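Local coordinates for protein putative 4-Hydroxy-2-oxoglutarate aldolase / 2-dehydro-3-deoxyphosphogluconate aldolase (Yersinia enterocolitica, PDB 3LM7) that is a putative aldolase of the KDGP aldolase family, with a TIM-barrel type of fold in which parallel strands alternate with helices, at residues A[14-19]-A[37-42]; A[90-95]-A[112-117]; A[97-102]-A[155-160]. One frame throughout, in Å; residues are numbered along the deposited sequence.

Contact 1. Residues A[14-19]-A[37-42]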
ATOM      1  N   ARG A  14       7.824   0.251   1.216  1.00 11.49           N
ATOM      2  CA  ARG A  14       7.624  -0.261  -0.139  1.00 11.36           C
ATOM      3  C   ARG A  14       8.414  -1.507  -0.439  1.00 10.31           C
ATOM      4  O   ARG A  14       7.876  -2.418  -1.053  1.00 11.60           O
ATOM      5  CB  ARG A  14       7.963   0.780  -1.216  1.00 11.78           C
ATOM      6  CG  ARG A  14       7.035   1.974  -1.347  1.00 19.56           C
ATOM      7  CD  ARG A  14       5.594   1.598  -1.806  1.00 19.36           C
ATOM      8  NE  ARG A  14       5.349   0.978  -3.133  1.00 22.25           N
ATOM      9  CZ  ARG A  14       5.312   1.623  -4.298  1.00 22.90           C
ATOM     10  NH1 ARG A  14       5.670   2.906  -4.347  1.00 26.33           N
ATOM     11  NH2 ARG A  14       5.009   0.987  -5.443  1.00 22.83           N
ATOM     12  N   VAL A  15       9.707  -1.512  -0.116  1.00  8.67           N
ATOM     13  CA  VAL A  15      10.610  -2.592  -0.609  1.00  8.21           C
ATOM     14  C   VAL A  15      11.469  -3.144   0.480  1.00  9.10           C
ATOM     15  O   VAL A  15      12.113  -2.334   1.217  1.00  9.61           O
ATOM     16  CB  VAL A  15      11.565  -2.100  -1.721  1.00  9.50           C
ATOM     17  CG1 VAL A  15      12.539  -3.283  -2.130  1.00  7.25           C
ATOM     18  CG2 VAL A  15      10.720  -1.628  -2.914  1.00  8.53           C
ATOM     19  N   CYS A  16      11.539  -4.488   0.566  1.00  7.41           N
ATOM     20  CA  CYS A  16      12.401  -5.125   1.574  1.00  8.12           C
ATOM     21  C   CYS A  16      13.205  -6.199   0.843  1.00  8.95           C
ATOM     22  O   CYS A  16      12.649  -7.006   0.100  1.00  8.17           O
ATOM     23  CB  CYS A  16      11.543  -5.740   2.721  1.00  5.75           C
ATOM     24  SG  CYS A  16      12.591  -6.408   4.073  1.00  9.19           S
ATOM     25  N   LEU A  17      14.516  -6.225   1.054  1.00  7.70           N
ATOM     26  CA  LEU A  17      15.331  -7.226   0.374  1.00  7.81           C
ATOM     27  C   LEU A  17      15.103  -8.572   1.028  1.00  5.89           C
ATOM     28  O   LEU A  17      14.775  -8.646   2.213  1.00  6.61           O
ATOM     29  CB  LEU A  17      16.861  -6.875   0.504  1.00  6.74           C
ATOM     30  CG  LEU A  17      17.228  -5.513  -0.035  1.00  7.83           C
ATOM     31  CD1 LEU A  17      18.736  -5.341   0.261  1.00  9.18           C
ATOM     32  CD2 LEU A  17      16.968  -5.367  -1.576  1.00  5.29           C
ATOM     33  N   ASN A  18      15.366  -9.655   0.296  1.00  6.89           N
ATOM     34  CA  ASN A  18      15.460 -10.960   0.882  1.00  6.71           C
ATOM     35  C   ASN A  18      16.691 -11.699   0.362  1.00  7.98           C
ATOM     36  O   ASN A  18      16.798 -11.968  -0.855  1.00  8.71           O
ATOM     37  CB  ASN A  18      14.092 -11.724   0.636  1.00  7.20           C
ATOM     38  CG  ASN A  18      13.942 -13.058   1.405  1.00  9.22           C
ATOM     39  OD1 ASN A  18      12.791 -13.407   1.864  1.00 14.90           O
ATOM     40  ND2 ASN A  18      14.990 -13.858   1.472  1.00  4.77           N
ATOM     41  N   VAL A  19      17.607 -12.093   1.270  1.00  6.24           N
ATOM     42  CA  VAL A  19      18.860 -12.703   0.815  1.00  7.03           C
ATOM     43  C   VAL A  19      19.136 -13.769   1.814  1.00  7.71           C
ATOM     44  O   VAL A  19      18.561 -13.763   2.907  1.00  9.39           O
ATOM     45  CB  VAL A  19      20.064 -11.610   0.749  1.00  7.87           C
ATOM     46  CG1 VAL A  19      19.677 -10.402  -0.106  1.00  6.42           C
ATOM     47  CG2 VAL A  19      20.384 -11.084   2.168  1.00  5.29           C
ATOM     48  N   HIS A  37      16.786  -3.181   6.326  1.00  9.90           N
ATOM     49  CA  HIS A  37      15.728  -3.346   5.288  1.00  9.99           C
ATOM     50  C   HIS A  37      15.913  -4.673   4.501  1.00 10.03           C
ATOM     51  O   HIS A  37      16.008  -4.702   3.253  1.00  9.81           O
ATOM     52  CB  HIS A  37      15.680  -2.146   4.318  1.00 10.81           C
ATOM     53  CG  HIS A  37      15.513  -0.841   5.020  1.00 12.51           C
ATOM     54  ND1 HIS A  37      14.386  -0.523   5.755  1.00 10.40           N
ATOM     55  CD2 HIS A  37      16.353   0.222   5.128  1.00 12.56           C
ATOM     56  CE1 HIS A  37      14.541   0.684   6.286  1.00 12.06           C
ATOM     57  NE2 HIS A  37      15.733   1.140   5.939  1.00  9.34           N
ATOM     58  N   VAL A  38      15.894  -5.761   5.264  1.00  8.27           N
ATOM     59  CA  VAL A  38      16.219  -7.070   4.749  1.00  8.18           C
ATOM     60  C   VAL A  38      15.547  -8.124   5.608  1.00  8.67           C
ATOM     61  O   VAL A  38      15.290  -7.934   6.794  1.00  8.31           O
ATOM     62  CB  VAL A  38      17.753  -7.286   4.680  1.00  8.44           C
ATOM     63  CG1 VAL A  38      18.420  -7.334   6.148  1.00  5.82           C
ATOM     64  CG2 VAL A  38      18.127  -8.493   3.888  1.00  8.15           C
ATOM     65  N   LEU A  39      15.233  -9.211   4.934  1.00  6.92           N
ATOM     66  CA  LEU A  39      14.851 -10.456   5.519  1.00  8.34           C
ATOM     67  C   LEU A  39      15.965 -11.457   5.172  1.00  9.51           C
ATOM     68  O   LEU A  39      16.394 -11.603   3.999  1.00 11.10           O
ATOM     69  CB  LEU A  39      13.516 -10.933   4.922  1.00  8.46           C
ATOM     70  CG  LEU A  39      12.349  -9.994   5.250  1.00  6.14           C
ATOM     71  CD1 LEU A  39      11.197 -10.244   4.222  1.00  5.00           C
ATOM     72  CD2 LEU A  39      11.927 -10.271   6.729  1.00  9.03           C
ATOM     73  N   VAL A  40      16.484 -12.109   6.206  1.00  8.11           N
ATOM     74  CA  VAL A  40      17.576 -13.013   6.066  1.00  7.81           C
ATOM     75  C   VAL A  40      17.073 -14.419   6.028  1.00  7.59           C
ATOM     76  O   VAL A  40      16.399 -14.856   7.005  1.00  7.91           O
ATOM     77  CB  VAL A  40      18.498 -12.808   7.325  1.00  9.63           C
ATOM     78  CG1 VAL A  40      19.570 -13.833   7.349  1.00 11.99           C
ATOM     79  CG2 VAL A  40      19.052 -11.392   7.296  1.00 11.07           C
ATOM     80  N   GLY A  41      17.296 -15.116   4.905  1.00  8.15           N
ATOM     81  CA  GLY A  41      16.767 -16.489   4.706  1.00  7.99           C
ATOM     82  C   GLY A  41      17.575 -17.550   5.409  1.00  9.33           C
ATOM     83  O   GLY A  41      18.808 -17.572   5.299  1.00 10.34           O
ATOM     84  N   VAL A  42      16.906 -18.417   6.160  1.00  9.09           N
ATOM     85  CA  VAL A  42      17.543 -19.596   6.752  1.00 10.32           C
ATOM     86  C   VAL A  42      16.681 -20.786   6.334  1.00 10.81           C
ATOM     87  O   VAL A  42      15.467 -20.717   6.390  1.00  7.94           O
ATOM     88  CB  VAL A  42      17.572 -19.491   8.288  1.00  9.76           C
ATOM     89  CG1 VAL A  42      18.286 -20.762   8.943  1.00 10.97           C
ATOM     90  CG2 VAL A  42      18.337 -18.146   8.664  1.00 13.47           C
TER
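The side-chain amide of Asn-18 lies with one face turned to Leu-39: Leu-39 CB sits over that face, 4.1 Å from Asn-18 CG. Asn-18 OD1 is hydrogen-bonded to Ser-69 OG. The His-37 ring leads away from this pairing; it meets Tyr-11 edge-to-face and bonds Asn-9 O through ND1. Carrying SG anti to its backbone N (chi1 -175°), Cys-16 brings the sulfur to 3.8 Å from Leu-39 CG. Leu-17, Val-19, Val-38 and Val-40 put apolar side chains on the other side of the sheet. Here Val-19 CG2 meets Val-38 CG2 at 3.8 Å, the two side chains crossing at about a right angle, and Ile-30 of helix 24-33 touches both. Leu-17 also packs on Leu-240 and Val-244 of helix 234-247. Four backbone bonds establish the register: Leu-17 N to His-37 O (3.1 Å), Leu-39 N to Leu-17 O (2.8 Å), Val-19 N to Leu-39 O (3.0 Å) and Gly-41 N to Val-19 O (2.7 Å). Their sequence, with an 18° angle between strand directions, identifies neighbouring parallel strands joined through helix 24-33, a beta-alpha-beta unit of the kind from which TIM barrels are built.

Contact 2. Residues A[90-95]-A[112-117]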
ATOM      1  N   VAL A  90       8.579 -20.432  15.529  1.00 10.82           N
ATOM      2  CA  VAL A  90       9.521 -19.328  15.436  1.00 10.07           C
ATOM      3  C   VAL A  90       8.841 -17.948  15.407  1.00 10.30           C
ATOM      4  O   VAL A  90       9.404 -16.975  15.915  1.00 10.49           O
ATOM      5  CB  VAL A  90      10.435 -19.509  14.206  1.00 11.37           C
ATOM      6  CG1 VAL A  90      11.279 -18.226  13.955  1.00 10.65           C
ATOM      7  CG2 VAL A  90      11.328 -20.742  14.425  1.00 10.19           C
ATOM      8  N   GLN A  91       7.700 -17.848  14.732  1.00  8.32           N
ATOM      9  CA  GLN A  91       7.007 -16.563  14.497  1.00  7.64           C
ATOM     10  C   GLN A  91       7.927 -15.530  13.874  1.00  8.08           C
ATOM     11  O   GLN A  91       8.145 -14.432  14.461  1.00  9.51           O
ATOM     12  CB  GLN A  91       6.434 -16.010  15.825  1.00  9.33           C
ATOM     13  CG  GLN A  91       5.422 -16.977  16.450  1.00  7.62           C
ATOM     14  CD  GLN A  91       4.061 -16.848  15.751  1.00  9.17           C
ATOM     15  OE1 GLN A  91       3.538 -15.757  15.609  1.00 10.30           O
ATOM     16  NE2 GLN A  91       3.479 -17.980  15.357  1.00  7.76           N
ATOM     17  N   PRO A  92       8.431 -15.815  12.666  1.00  7.14           N
ATOM     18  CA  PRO A  92       9.302 -14.895  11.966  1.00  6.82           C
ATOM     19  C   PRO A  92       8.527 -13.775  11.303  1.00  7.80           C
ATOM     20  O   PRO A  92       7.261 -13.724  11.411  1.00 10.02           O
ATOM     21  CB  PRO A  92       9.909 -15.792  10.859  1.00  7.03           C
ATOM     22  CG  PRO A  92       8.690 -16.605  10.407  1.00  7.71           C
ATOM     23  CD  PRO A  92       8.015 -16.943  11.789  1.00  6.58           C
ATOM     24  N   GLN A  93       9.260 -12.901  10.587  1.00  7.50           N
ATOM     25  CA  GLN A  93       8.628 -11.861   9.785  1.00  6.82           C
ATOM     26  C   GLN A  93       8.137 -12.379   8.439  1.00  6.94           C
ATOM     27  O   GLN A  93       7.248 -11.774   7.845  1.00  8.76           O
ATOM     28  CB  GLN A  93       9.572 -10.676   9.531  1.00  7.18           C
ATOM     29  CG  GLN A  93       9.648  -9.795  10.827  1.00  6.78           C
ATOM     30  CD  GLN A  93      10.746  -8.737  10.709  1.00  8.32           C
ATOM     31  OE1 GLN A  93      11.325  -8.558   9.638  1.00  8.64           O
ATOM     32  NE2 GLN A  93      11.066  -8.049  11.842  1.00  8.42           N
ATOM     33  N   HIS A  94       8.670 -13.497   7.996  1.00  7.03           N
ATOM     34  CA  HIS A  94       8.441 -13.921   6.613  1.00  6.32           C
ATOM     35  C   HIS A  94       8.560 -15.428   6.475  1.00  5.77           C
ATOM     36  O   HIS A  94       9.466 -16.045   7.096  1.00  5.70           O
ATOM     37  CB  HIS A  94       9.524 -13.268   5.694  1.00  5.49           C
ATOM     38  CG  HIS A  94       9.275 -13.518   4.238  1.00  7.65           C
ATOM     39  ND1 HIS A  94       9.850 -14.568   3.565  1.00  5.49           N
ATOM     40  CD2 HIS A  94       8.497 -12.862   3.331  1.00  6.37           C
ATOM     41  CE1 HIS A  94       9.480 -14.524   2.295  1.00  4.52           C
ATOM     42  NE2 HIS A  94       8.646 -13.508   2.133  1.00  4.90           N
ATOM     43  N   VAL A  95       7.693 -16.019   5.621  1.00  4.64           N
ATOM     44  CA  VAL A  95       7.725 -17.459   5.422  1.00  5.46           C
ATOM     45  C   VAL A  95       7.633 -17.717   3.917  1.00  6.20           C
ATOM     46  O   VAL A  95       6.771 -17.121   3.260  1.00  6.05           O
ATOM     47  CB  VAL A  95       6.466 -18.124   6.086  1.00  6.25           C
ATOM     48  CG1 VAL A  95       6.315 -19.655   5.732  1.00  3.87           C
ATOM     49  CG2 VAL A  95       6.474 -17.892   7.664  1.00  6.23           C
ATOM     50  N   HIS A 112      -1.989 -12.659  11.074  1.00 11.03           N
ATOM     51  CA  HIS A 112      -1.790 -12.263   9.674  1.00 12.56           C
ATOM     52  C   HIS A 112      -0.666 -11.247   9.471  1.00 12.15           C
ATOM     53  O   HIS A 112      -0.526 -10.734   8.370  1.00 13.45           O
ATOM     54  CB  HIS A 112      -3.083 -11.666   9.113  1.00 14.76           C
ATOM     55  CG  HIS A 112      -3.213 -11.805   7.621  1.00 21.59           C
ATOM     56  ND1 HIS A 112      -3.741 -12.931   7.015  1.00 22.93           N
ATOM     57  CD2 HIS A 112      -2.905 -10.944   6.614  1.00 25.90           C
ATOM     58  CE1 HIS A 112      -3.733 -12.763   5.697  1.00 23.75           C
ATOM     59  NE2 HIS A 112      -3.244 -11.562   5.429  1.00 24.90           N
ATOM     60  N   ASP A 113       0.157 -10.992  10.480  1.00 10.50           N
ATOM     61  CA  ASP A 113       1.264 -10.055  10.251  1.00 10.88           C
ATOM     62  C   ASP A 113       2.412 -10.681   9.531  1.00  8.70           C
ATOM     63  O   ASP A 113       2.988 -10.057   8.626  1.00  9.99           O
ATOM     64  CB  ASP A 113       1.774  -9.505  11.564  1.00 11.48           C
ATOM     65  CG  ASP A 113       0.696  -8.683  12.288  1.00 17.87           C
ATOM     66  OD1 ASP A 113      -0.059  -7.989  11.610  1.00 16.19           O
ATOM     67  OD2 ASP A 113       0.632  -8.770  13.502  1.00 24.88           O
ATOM     68  N   THR A 114       2.806 -11.878   9.954  1.00  8.04           N
ATOM     69  CA  THR A 114       3.936 -12.534   9.269  1.00  8.04           C
ATOM     70  C   THR A 114       3.579 -12.640   7.781  1.00  8.60           C
ATOM     71  O   THR A 114       2.448 -13.062   7.421  1.00  7.16           O
ATOM     72  CB  THR A 114       4.127 -13.932   9.825  1.00  7.74           C
ATOM     73  OG1 THR A 114       4.574 -13.828  11.166  1.00  8.38           O
ATOM     74  CG2 THR A 114       5.221 -14.700   9.052  1.00  5.16           C
ATOM     75  N   VAL A 115       4.524 -12.284   6.912  1.00  7.25           N
ATOM     76  CA  VAL A 115       4.298 -12.408   5.462  1.00  6.06           C
ATOM     77  C   VAL A 115       4.482 -13.844   5.006  1.00  8.36           C
ATOM     78  O   VAL A 115       5.528 -14.426   5.254  1.00  6.40           O
ATOM     79  CB  VAL A 115       5.320 -11.473   4.668  1.00  8.23           C
ATOM     80  CG1 VAL A 115       5.217 -11.728   3.144  1.00  6.77           C
ATOM     81  CG2 VAL A 115       4.942  -9.991   4.970  1.00  6.33           C
ATOM     82  N   VAL A 116       3.461 -14.410   4.338  1.00  6.70           N
ATOM     83  CA  VAL A 116       3.538 -15.742   3.795  1.00  6.11           C
ATOM     84  C   VAL A 116       3.386 -15.657   2.279  1.00  7.12           C
ATOM     85  O   VAL A 116       2.297 -15.254   1.752  1.00  7.44           O
ATOM     86  CB  VAL A 116       2.351 -16.604   4.326  1.00  4.66           C
ATOM     87  CG1 VAL A 116       2.445 -18.037   3.738  1.00  5.40           C
ATOM     88  CG2 VAL A 116       2.480 -16.634   5.888  1.00  7.17           C
ATOM     89  N   ASN A 117       4.476 -15.968   1.553  1.00  5.12           N
ATOM     90  CA  ASN A 117       4.366 -15.952   0.095  1.00  6.81           C
ATOM     91  C   ASN A 117       3.838 -17.306  -0.429  1.00  6.72           C
ATOM     92  O   ASN A 117       3.775 -18.334   0.315  1.00  6.18           O
ATOM     93  CB  ASN A 117       5.718 -15.526  -0.559  1.00  6.70           C
ATOM     94  CG  ASN A 117       6.830 -16.577  -0.430  1.00  6.96           C
ATOM     95  OD1 ASN A 117       6.585 -17.770  -0.478  1.00  6.45           O
ATOM     96  ND2 ASN A 117       8.083 -16.110  -0.360  1.00  5.65           N
TER
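Three backbone hydrogen bonds set strand 94-95 parallel to strand 115-120, starting from the carbonyl of Gln-93 just before it: Val-115 N to Gln-93 O (2.9 Å), Val-95 N to Val-115 O (2.7 Å) and Asn-117 N to Val-95 O (3.1 Å). A side chain extends this pattern at its start, where Thr-114 OG1 donates to Pro-92 O at 2.7 Å, approaching almost in line with the carbonyl bond. Thr-114 OG1 also pairs with Gln-111 NE2, so two bonds fix its rotation. Apolar contact comes from the threonine's other branch: Thr-114 CG2 rests 3.7 Å from Val-95 CG2, and Thr-114 and Val-116 pack on Leu-109 of helix 102-109. Ring contacts gather around His-94, which the torsion chi1 -173°, CG trans to the backbone N, swings across to the second strand. Its CD2 meets Val-115 CG1 obliquely at 3.5 Å. Its CE1 approaches Asn-117 ND2 at 3.4 Å, with the ring and amide planes 74° apart, a packing contact. The polar ends are held by third parties: His-94 ND1 by Ser-69, and His-94 NE2 and Asn-117 ND2 both by Glu-191 OE1. Bonds at both ring nitrogens would hold the imidazole in its rotation and tie it to Asn-117 through one shared carboxylate oxygen.

Contact 3. Residues A[97-102]-A[155-160]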
ATOM      1  N   GLN A  97       6.483 -20.215   1.108  1.00  5.35           N
ATOM      2  CA  GLN A  97       5.691 -21.438   0.934  1.00  5.18           C
ATOM      3  C   GLN A  97       5.442 -21.756  -0.551  1.00  4.63           C
ATOM      4  O   GLN A  97       5.508 -20.874  -1.396  1.00  6.87           O
ATOM      5  CB  GLN A  97       4.307 -21.388   1.644  1.00  5.64           C
ATOM      6  CG  GLN A  97       4.302 -21.976   3.100  1.00  7.60           C
ATOM      7  CD  GLN A  97       4.652 -23.462   3.099  1.00  5.90           C
ATOM      8  OE1 GLN A  97       4.785 -24.087   2.035  1.00  7.40           O
ATOM      9  NE2 GLN A  97       4.923 -23.998   4.276  1.00  5.15           N
ATOM     10  N   VAL A  98       5.086 -23.032  -0.828  1.00  6.55           N
ATOM     11  CA  VAL A  98       4.492 -23.409  -2.122  1.00  4.70           C
ATOM     12  C   VAL A  98       2.975 -23.185  -2.041  1.00  6.47           C
ATOM     13  O   VAL A  98       2.425 -23.007  -0.961  1.00  6.23           O
ATOM     14  CB  VAL A  98       4.852 -24.853  -2.530  1.00  5.57           C
ATOM     15  CG1 VAL A  98       6.396 -24.905  -2.724  1.00  5.92           C
ATOM     16  CG2 VAL A  98       4.338 -25.901  -1.530  1.00  6.29           C
ATOM     17  N   PHE A  99       2.314 -23.182  -3.187  1.00  5.91           N
ATOM     18  CA  PHE A  99       0.929 -22.710  -3.257  1.00  5.95           C
ATOM     19  C   PHE A  99       0.081 -23.535  -2.272  1.00  6.70           C
ATOM     20  O   PHE A  99      -0.821 -22.978  -1.594  1.00  6.41           O
ATOM     21  CB  PHE A  99       0.466 -22.884  -4.736  1.00  5.08           C
ATOM     22  CG  PHE A  99      -0.949 -22.436  -4.997  1.00  6.95           C
ATOM     23  CD1 PHE A  99      -1.186 -21.144  -5.424  1.00  5.11           C
ATOM     24  CD2 PHE A  99      -2.040 -23.331  -4.815  1.00  4.71           C
ATOM     25  CE1 PHE A  99      -2.524 -20.681  -5.667  1.00  6.31           C
ATOM     26  CE2 PHE A  99      -3.365 -22.891  -5.029  1.00  6.48           C
ATOM     27  CZ  PHE A  99      -3.594 -21.563  -5.494  1.00  6.46           C
ATOM     28  N   THR A 100       0.378 -24.833  -2.156  1.00  6.09           N
ATOM     29  CA  THR A 100      -0.494 -25.741  -1.395  1.00  6.48           C
ATOM     30  C   THR A 100      -0.107 -25.739   0.089  1.00  7.84           C
ATOM     31  O   THR A 100      -0.671 -26.477   0.874  1.00  7.85           O
ATOM     32  CB  THR A 100      -0.299 -27.191  -1.935  1.00  9.00           C
ATOM     33  OG1 THR A 100       1.126 -27.482  -2.049  1.00  8.41           O
ATOM     34  CG2 THR A 100      -0.934 -27.316  -3.317  1.00  7.10           C
ATOM     35  N   GLY A 101       0.865 -24.925   0.466  1.00  7.03           N
ATOM     36  CA  GLY A 101       1.284 -24.836   1.858  1.00  6.73           C
ATOM     37  C   GLY A 101       0.908 -23.523   2.532  1.00  7.16           C
ATOM     38  O   GLY A 101       1.058 -23.395   3.776  1.00  6.10           O
ATOM     39  N   VAL A 102       0.343 -22.581   1.769  1.00  5.44           N
ATOM     40  CA  VAL A 102       0.020 -21.241   2.323  1.00  6.39           C
ATOM     41  C   VAL A 102      -1.052 -21.278   3.418  1.00  6.27           C
ATOM     42  O   VAL A 102      -0.897 -20.641   4.465  1.00  7.24           O
ATOM     43  CB  VAL A 102      -0.467 -20.355   1.192  1.00  7.01           C
ATOM     44  CG1 VAL A 102      -1.163 -19.035   1.727  1.00  5.77           C
ATOM     45  CG2 VAL A 102       0.671 -20.033   0.224  1.00  6.90           C
ATOM     46  N   LYS A 155      -5.203 -15.240  -1.591  1.00  5.24           N
ATOM     47  CA  LYS A 155      -5.895 -14.458  -0.531  1.00  6.77           C
ATOM     48  C   LYS A 155      -6.836 -15.340   0.277  1.00  5.78           C
ATOM     49  O   LYS A 155      -6.851 -15.278   1.538  1.00  6.02           O
ATOM     50  CB  LYS A 155      -6.707 -13.298  -1.126  1.00  6.61           C
ATOM     51  CG  LYS A 155      -5.868 -12.116  -1.752  1.00  8.71           C
ATOM     52  CD  LYS A 155      -6.897 -11.061  -2.296  1.00  9.65           C
ATOM     53  CE  LYS A 155      -6.244  -9.770  -2.729  1.00 10.42           C
ATOM     54  NZ  LYS A 155      -7.281  -9.003  -3.441  1.00 11.58           N
ATOM     55  N   ASP A 156      -7.620 -16.163  -0.422  1.00  6.20           N
ATOM     56  CA  ASP A 156      -8.562 -17.066   0.257  1.00  4.95           C
ATOM     57  C   ASP A 156      -7.812 -18.001   1.198  1.00  7.60           C
ATOM     58  O   ASP A 156      -8.369 -18.470   2.217  1.00  7.12           O
ATOM     59  CB  ASP A 156      -9.309 -17.946  -0.771  1.00  6.25           C
ATOM     60  CG  ASP A 156     -10.370 -17.186  -1.540  1.00  5.46           C
ATOM     61  OD1 ASP A 156     -10.878 -16.179  -1.004  1.00  6.24           O
ATOM     62  OD2 ASP A 156     -10.750 -17.647  -2.653  1.00  5.31           O
HETATM   63  N   MSE A 157      -6.577 -18.338   0.845  1.00  5.50           N
HETATM   64  CA  MSE A 157      -5.771 -19.235   1.709  1.00  4.78           C
HETATM   65  C   MSE A 157      -4.992 -18.513   2.829  1.00  6.30           C
HETATM   66  O   MSE A 157      -4.372 -19.165   3.615  1.00  5.41           O
HETATM   67  CB  MSE A 157      -4.866 -20.140   0.847  1.00  5.29           C
HETATM   68  CG  MSE A 157      -5.746 -21.109   0.006  1.00  6.63           C
HETATM   69 SE   MSE A 157      -4.742 -22.256  -1.149  1.00 11.88          SE
HETATM   70  CE  MSE A 157      -3.497 -21.059  -1.884  1.00  4.85           C
ATOM     71  N   GLY A 158      -5.101 -17.190   2.951  1.00  6.27           N
ATOM     72  CA  GLY A 158      -4.368 -16.498   4.025  1.00  7.21           C
ATOM     73  C   GLY A 158      -3.015 -15.982   3.530  1.00  7.48           C
ATOM     74  O   GLY A 158      -2.224 -15.454   4.331  1.00  8.23           O
ATOM     75  N   GLY A 159      -2.743 -16.067   2.233  1.00  6.57           N
ATOM     76  CA  GLY A 159      -1.386 -15.691   1.754  1.00  6.63           C
ATOM     77  C   GLY A 159      -1.238 -14.173   1.695  1.00  9.23           C
ATOM     78  O   GLY A 159      -2.288 -13.411   1.590  1.00  7.40           O
ATOM     79  N   SER A 160       0.015 -13.709   1.748  1.00  7.02           N
ATOM     80  CA  SER A 160       0.290 -12.237   1.717  1.00  7.44           C
ATOM     81  C   SER A 160       0.816 -11.745   0.365  1.00  6.94           C
ATOM     82  O   SER A 160       0.639 -10.550   0.007  1.00  8.32           O
ATOM     83  CB  SER A 160       1.403 -11.886   2.743  1.00  7.16           C
ATOM     84  OG  SER A 160       1.213 -12.424   4.024  1.00  7.86           O
TER
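Phe-99 presents one ring face to the end of Met-157, a selenomethionine in this model. The terminal methyl CE lies 3.7 Å from the centroid of the Phe-99 ring and 15° off the ring normal, a CH-pi contact by both measures. The selenium stands farther out, with SE 4.8 Å from the same centroid and 33° off the normal, so the Met-aromatic contact is oblique and the methyl makes the closer approach. A bend at chi3 (-44°) at the end of Met-157 turns CE toward the Phe-99 ring, where it also comes within 3.3 Å of Phe-99 O. Beside it, Val-102 drives its CG1 branch against the backbone after helix 147-156. Val-102 CG1 is 3.4 Å from Gly-159 CA and 4.0 Å from Met-157 CB, so the valine fits against both a side chain and a bare glycine. Gly-158, with positive phi, ends that helix in a Schellman motif, and its N bonds back to Lys-155 O at 3.0 Å. Beyond the two segments, Gly-158 O receives Arg-106 NE, while Leu-154 of the same helix touches both Phe-99 and Val-102. Between 97-102 and 155-160 themselves, the attraction is apolar contact with a CH-pi and an oblique Met-aromatic component; directional polar bonding is supplied by neighbours such as Arg-106 and Thr-133, whose OG1 bonds Phe-99 N. This is consistent with a contact that depends mainly on how the side chains fit.

Contacts 1 and 2 belong to the same parallel sheet, with the strand 68-71 between their strand pairs and centres 12 Å apart. They meet on the side of the sheet that carries Asn-18 and His-94: Asn-18 OD1 packs 3.5 Å from His-94 CE1, and Ser-69 OG bonds both residues. Contact 3 lies just beyond the strands of contact 2, again 12 Å between centres. Hydrogen bonds join them, among them Val-116 O to Ser-160 N (2.8 Å) and Asn-117 OD1 to Gln-97 N (2.9 Å), both probable. Contacts 1 and 3 do not touch, their nearest atoms being about 9 Å apart. Contact 2 thus bridges the other two.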